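Local atomic coordinates of diacylglycerol kinase (Bacillus anthracis, PDB entry 3S40), a protein that probably phosphorylates diacylglycerol to phosphatidic acid, using a nucleotide as phosphate donor. Residues E87-L92 with Q290-M295. Numbering follows the deposited sequence.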
ATOM      1  N   GLU A  87     -17.091   9.550   1.064  1.00 28.16           N
ATOM      2  CA  GLU A  87     -18.020   9.300  -0.039  1.00 31.43           C
ATOM      3  C   GLU A  87     -17.431   9.792  -1.335  1.00 28.60           C
ATOM      4  O   GLU A  87     -17.633   9.203  -2.396  1.00 36.09           O
ATOM      5  CB  GLU A  87     -19.370   9.993   0.188  1.00 27.51           C
ATOM      6  CG  GLU A  87     -20.119   9.466   1.419  1.00 42.58           C
ATOM      7  CD  GLU A  87     -20.349   7.951   1.377  1.00 46.54           C
ATOM      8  OE1 GLU A  87     -20.832   7.451   0.335  1.00 51.72           O
ATOM      9  OE2 GLU A  87     -20.034   7.260   2.377  1.00 43.30           O
ATOM     10  N   ILE A  88     -16.722  10.900  -1.254  1.00 27.04           N
ATOM     11  CA  ILE A  88     -16.117  11.455  -2.447  1.00 30.75           C
ATOM     12  C   ILE A  88     -14.591  11.408  -2.328  1.00 24.93           C
ATOM     13  O   ILE A  88     -14.020  11.940  -1.379  1.00 27.85           O
ATOM     14  CB  ILE A  88     -16.618  12.869  -2.688  1.00 28.10           C
ATOM     15  CG1 ILE A  88     -18.137  12.839  -2.875  1.00 33.58           C
ATOM     16  CG2 ILE A  88     -15.916  13.481  -3.899  1.00 27.81           C
ATOM     17  CD1 ILE A  88     -18.748  14.204  -3.049  1.00 47.17           C
ATOM     18  N   ARG A  89     -13.954  10.739  -3.289  1.00 20.93           N
ATOM     19  CA  ARG A  89     -12.522  10.477  -3.249  1.00 24.67           C
ATOM     20  C   ARG A  89     -11.863  10.801  -4.586  1.00 35.28           C
ATOM     21  O   ARG A  89     -12.028  10.078  -5.560  1.00 40.06           O
ATOM     22  CB  ARG A  89     -12.261   9.015  -2.908  1.00 26.53           C
ATOM     23  CG  ARG A  89     -12.984   8.542  -1.660  1.00 27.01           C
ATOM     24  CD  ARG A  89     -12.757   7.052  -1.425  1.00 32.21           C
ATOM     25  NE  ARG A  89     -13.282   6.231  -2.512  1.00 24.39           N
ATOM     26  CZ  ARG A  89     -14.567   5.927  -2.684  1.00 25.55           C
ATOM     27  NH1 ARG A  89     -15.496   6.392  -1.860  1.00 30.11           N
ATOM     28  NH2 ARG A  89     -14.932   5.170  -3.710  1.00 23.82           N
ATOM     29  N   PRO A  90     -11.100  11.895  -4.633  1.00 24.57           N
ATOM     30  CA  PRO A  90     -10.369  12.211  -5.867  1.00 24.45           C
ATOM     31  C   PRO A  90      -9.316  11.146  -6.208  1.00 25.75           C
ATOM     32  O   PRO A  90      -8.892  10.362  -5.364  1.00 19.58           O
ATOM     33  CB  PRO A  90      -9.659  13.535  -5.537  1.00 22.74           C
ATOM     34  CG  PRO A  90      -9.544  13.545  -4.046  1.00 30.51           C
ATOM     35  CD  PRO A  90     -10.755  12.790  -3.515  1.00 23.60           C
ATOM     36  N   THR A  91      -8.889  11.162  -7.458  1.00 18.25           N
ATOM     37  CA  THR A  91      -7.694  10.463  -7.881  1.00 10.03           C
ATOM     38  C   THR A  91      -6.496  10.826  -7.017  1.00 20.49           C
ATOM     39  O   THR A  91      -6.293  12.000  -6.635  1.00 16.52           O
ATOM     40  CB  THR A  91      -7.394  10.773  -9.339  1.00 18.96           C
ATOM     41  OG1 THR A  91      -8.516  10.364 -10.128  1.00 22.28           O
ATOM     42  CG2 THR A  91      -6.117  10.017  -9.841  1.00 18.15           C
ATOM     43  N   LEU A  92      -5.705   9.808  -6.702  1.00 16.57           N
ATOM     44  CA  LEU A  92      -4.519   9.982  -5.863  1.00 23.50           C
ATOM     45  C   LEU A  92      -3.244   9.663  -6.659  1.00 21.03           C
ATOM     46  O   LEU A  92      -3.252   8.801  -7.550  1.00 25.96           O
ATOM     47  CB  LEU A  92      -4.642   9.092  -4.614  1.00 26.65           C
ATOM     48  CG  LEU A  92      -3.622   9.179  -3.478  1.00 37.82           C
ATOM     49  CD1 LEU A  92      -3.639  10.558  -2.816  1.00 25.34           C
ATOM     50  CD2 LEU A  92      -3.896   8.086  -2.445  1.00 39.43           C
ATOM     51  N   GLN A 290     -13.317  -3.279  -4.090  1.00 22.58           N
ATOM     52  CA  GLN A 290     -12.788  -3.330  -5.432  1.00 26.59           C
ATOM     53  C   GLN A 290     -12.804  -1.949  -6.091  1.00 24.52           C
ATOM     54  O   GLN A 290     -13.800  -1.247  -6.062  1.00 24.11           O
ATOM     55  CB  GLN A 290     -13.569  -4.371  -6.246  1.00 33.11           C
ATOM     56  CG  GLN A 290     -12.832  -4.904  -7.449  1.00 42.06           C
ATOM     57  CD  GLN A 290     -13.469  -6.169  -8.038  1.00 45.18           C
ATOM     58  OE1 GLN A 290     -14.150  -6.936  -7.342  1.00 48.06           O
ATOM     59  NE2 GLN A 290     -13.255  -6.377  -9.330  1.00 39.47           N
ATOM     60  N   GLY A 291     -11.669  -1.557  -6.657  1.00 19.39           N
ATOM     61  CA  GLY A 291     -11.575  -0.304  -7.377  1.00 24.87           C
ATOM     62  C   GLY A 291     -11.968   0.910  -6.558  1.00 31.96           C
ATOM     63  O   GLY A 291     -12.508   1.866  -7.096  1.00 20.38           O
ATOM     64  N   HIS A 292     -11.668   0.875  -5.266  1.00 21.30           N
ATOM     65  CA  HIS A 292     -12.093   1.917  -4.327  1.00 27.53           C
ATOM     66  C   HIS A 292     -11.375   3.242  -4.572  1.00 25.47           C
ATOM     67  O   HIS A 292     -11.973   4.303  -4.418  1.00 25.50           O
ATOM     68  CB  HIS A 292     -11.851   1.440  -2.890  1.00 18.34           C
ATOM     69  CG  HIS A 292     -12.497   2.281  -1.837  1.00 22.01           C
ATOM     70  ND1 HIS A 292     -13.866   2.397  -1.704  1.00 22.62           N
ATOM     71  CD2 HIS A 292     -11.959   3.038  -0.848  1.00 25.63           C
ATOM     72  CE1 HIS A 292     -14.143   3.182  -0.677  1.00 22.36           C
ATOM     73  NE2 HIS A 292     -13.003   3.582  -0.137  1.00 22.78           N
ATOM     74  N   PHE A 293     -10.094   3.180  -4.934  1.00 22.85           N
ATOM     75  CA  PHE A 293      -9.357   4.371  -5.339  1.00 21.80           C
ATOM     76  C   PHE A 293      -9.110   4.317  -6.826  1.00 26.86           C
ATOM     77  O   PHE A 293      -9.070   3.243  -7.422  1.00 20.33           O
ATOM     78  CB  PHE A 293      -7.980   4.449  -4.656  1.00 20.82           C
ATOM     79  CG  PHE A 293      -8.035   4.832  -3.194  1.00 20.59           C
ATOM     80  CD1 PHE A 293      -9.118   5.520  -2.679  1.00 25.99           C
ATOM     81  CD2 PHE A 293      -6.976   4.522  -2.345  1.00 35.51           C
ATOM     82  CE1 PHE A 293      -9.149   5.891  -1.329  1.00 31.68           C
ATOM     83  CE2 PHE A 293      -7.011   4.878  -1.000  1.00 32.31           C
ATOM     84  CZ  PHE A 293      -8.104   5.557  -0.494  1.00 21.89           C
ATOM     85  N   THR A 294      -8.937   5.493  -7.411  1.00 19.16           N
ATOM     86  CA  THR A 294      -8.271   5.646  -8.689  1.00 21.23           C
ATOM     87  C   THR A 294      -6.901   6.279  -8.418  1.00 19.33           C
ATOM     88  O   THR A 294      -6.783   7.227  -7.629  1.00 22.40           O
ATOM     89  CB  THR A 294      -9.080   6.542  -9.656  1.00 26.95           C
ATOM     90  OG1 THR A 294      -9.199   7.860  -9.101  1.00 41.22           O
ATOM     91  CG2 THR A 294     -10.480   5.962  -9.872  1.00 23.13           C
HETATM   92  N   MSE A 295      -5.875   5.779  -9.101  1.00 19.14           N
HETATM   93  CA  MSE A 295      -4.528   6.251  -8.878  1.00 16.94           C
HETATM   94  C   MSE A 295      -3.765   6.464 -10.176  1.00 23.46           C
HETATM   95  O   MSE A 295      -3.959   5.754 -11.166  1.00 20.71           O
HETATM   96  CB  MSE A 295      -3.785   5.275  -7.962  1.00 20.19           C
HETATM   97  CG  MSE A 295      -4.551   4.984  -6.695  1.00 21.27           C
HETATM   98 SE   MSE A 295      -3.499   4.350  -5.179  0.64 32.68          SE
HETATM   99  CE  MSE A 295      -2.280   5.865  -4.948  1.00 28.11           C
TER
HETATM  100  O   HOH W   1      -9.571   7.568  -5.562  1.00 31.04           O
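R89 lays its guanidinium flat over the imidazole of H292: the planes are 7° apart, the group centres lie 3.8 Å from each other, and R89 CZ comes within 3.4 Å of H292 CE1. The same group grips the backbone of H292 side-on, R89 NE at 3.0 Å and R89 NH2 at 3.2 Å, both to H292 O, which lies close to the guanidinium plane. Extended at chi2, the R89 chain bends at chi3 (-62°), which helps turn the group onto the ring, and CD meets the edge of the F293 ring. Further along, T91 OG1 and T294 OG1 share a hydrogen bond of 2.8 Å, and L92 N donates to T294 O at 2.9 Å with a nearly straight N-H...O angle of 167°. L92 and M295, a selenomethionine, form a single bridge, their side chains running alongside each other with L92 CD2 3.7 Å from M295 CE. A water accepts from T294 N and donates to P90 O, bridging the backbones where they part.

In the second shell, R89 NH1 binds L86 O and H292 NE2 binds A84 O, so the loop after helix 73-83 holds both stacked groups. H292 and F293 both face V128 of strand 125-133, a classic beta bulge. Strand 91-96, last of the parallel sheet of the catalytic domain, is thereby joined to strand 284-296, which returns from the C-terminal sandwich. Chemically, the two hydrogen bonds from R89 to H292 O, together with the stack, limit rotation of the guanidinium; its positive charge would probably disfavour protonation of H292.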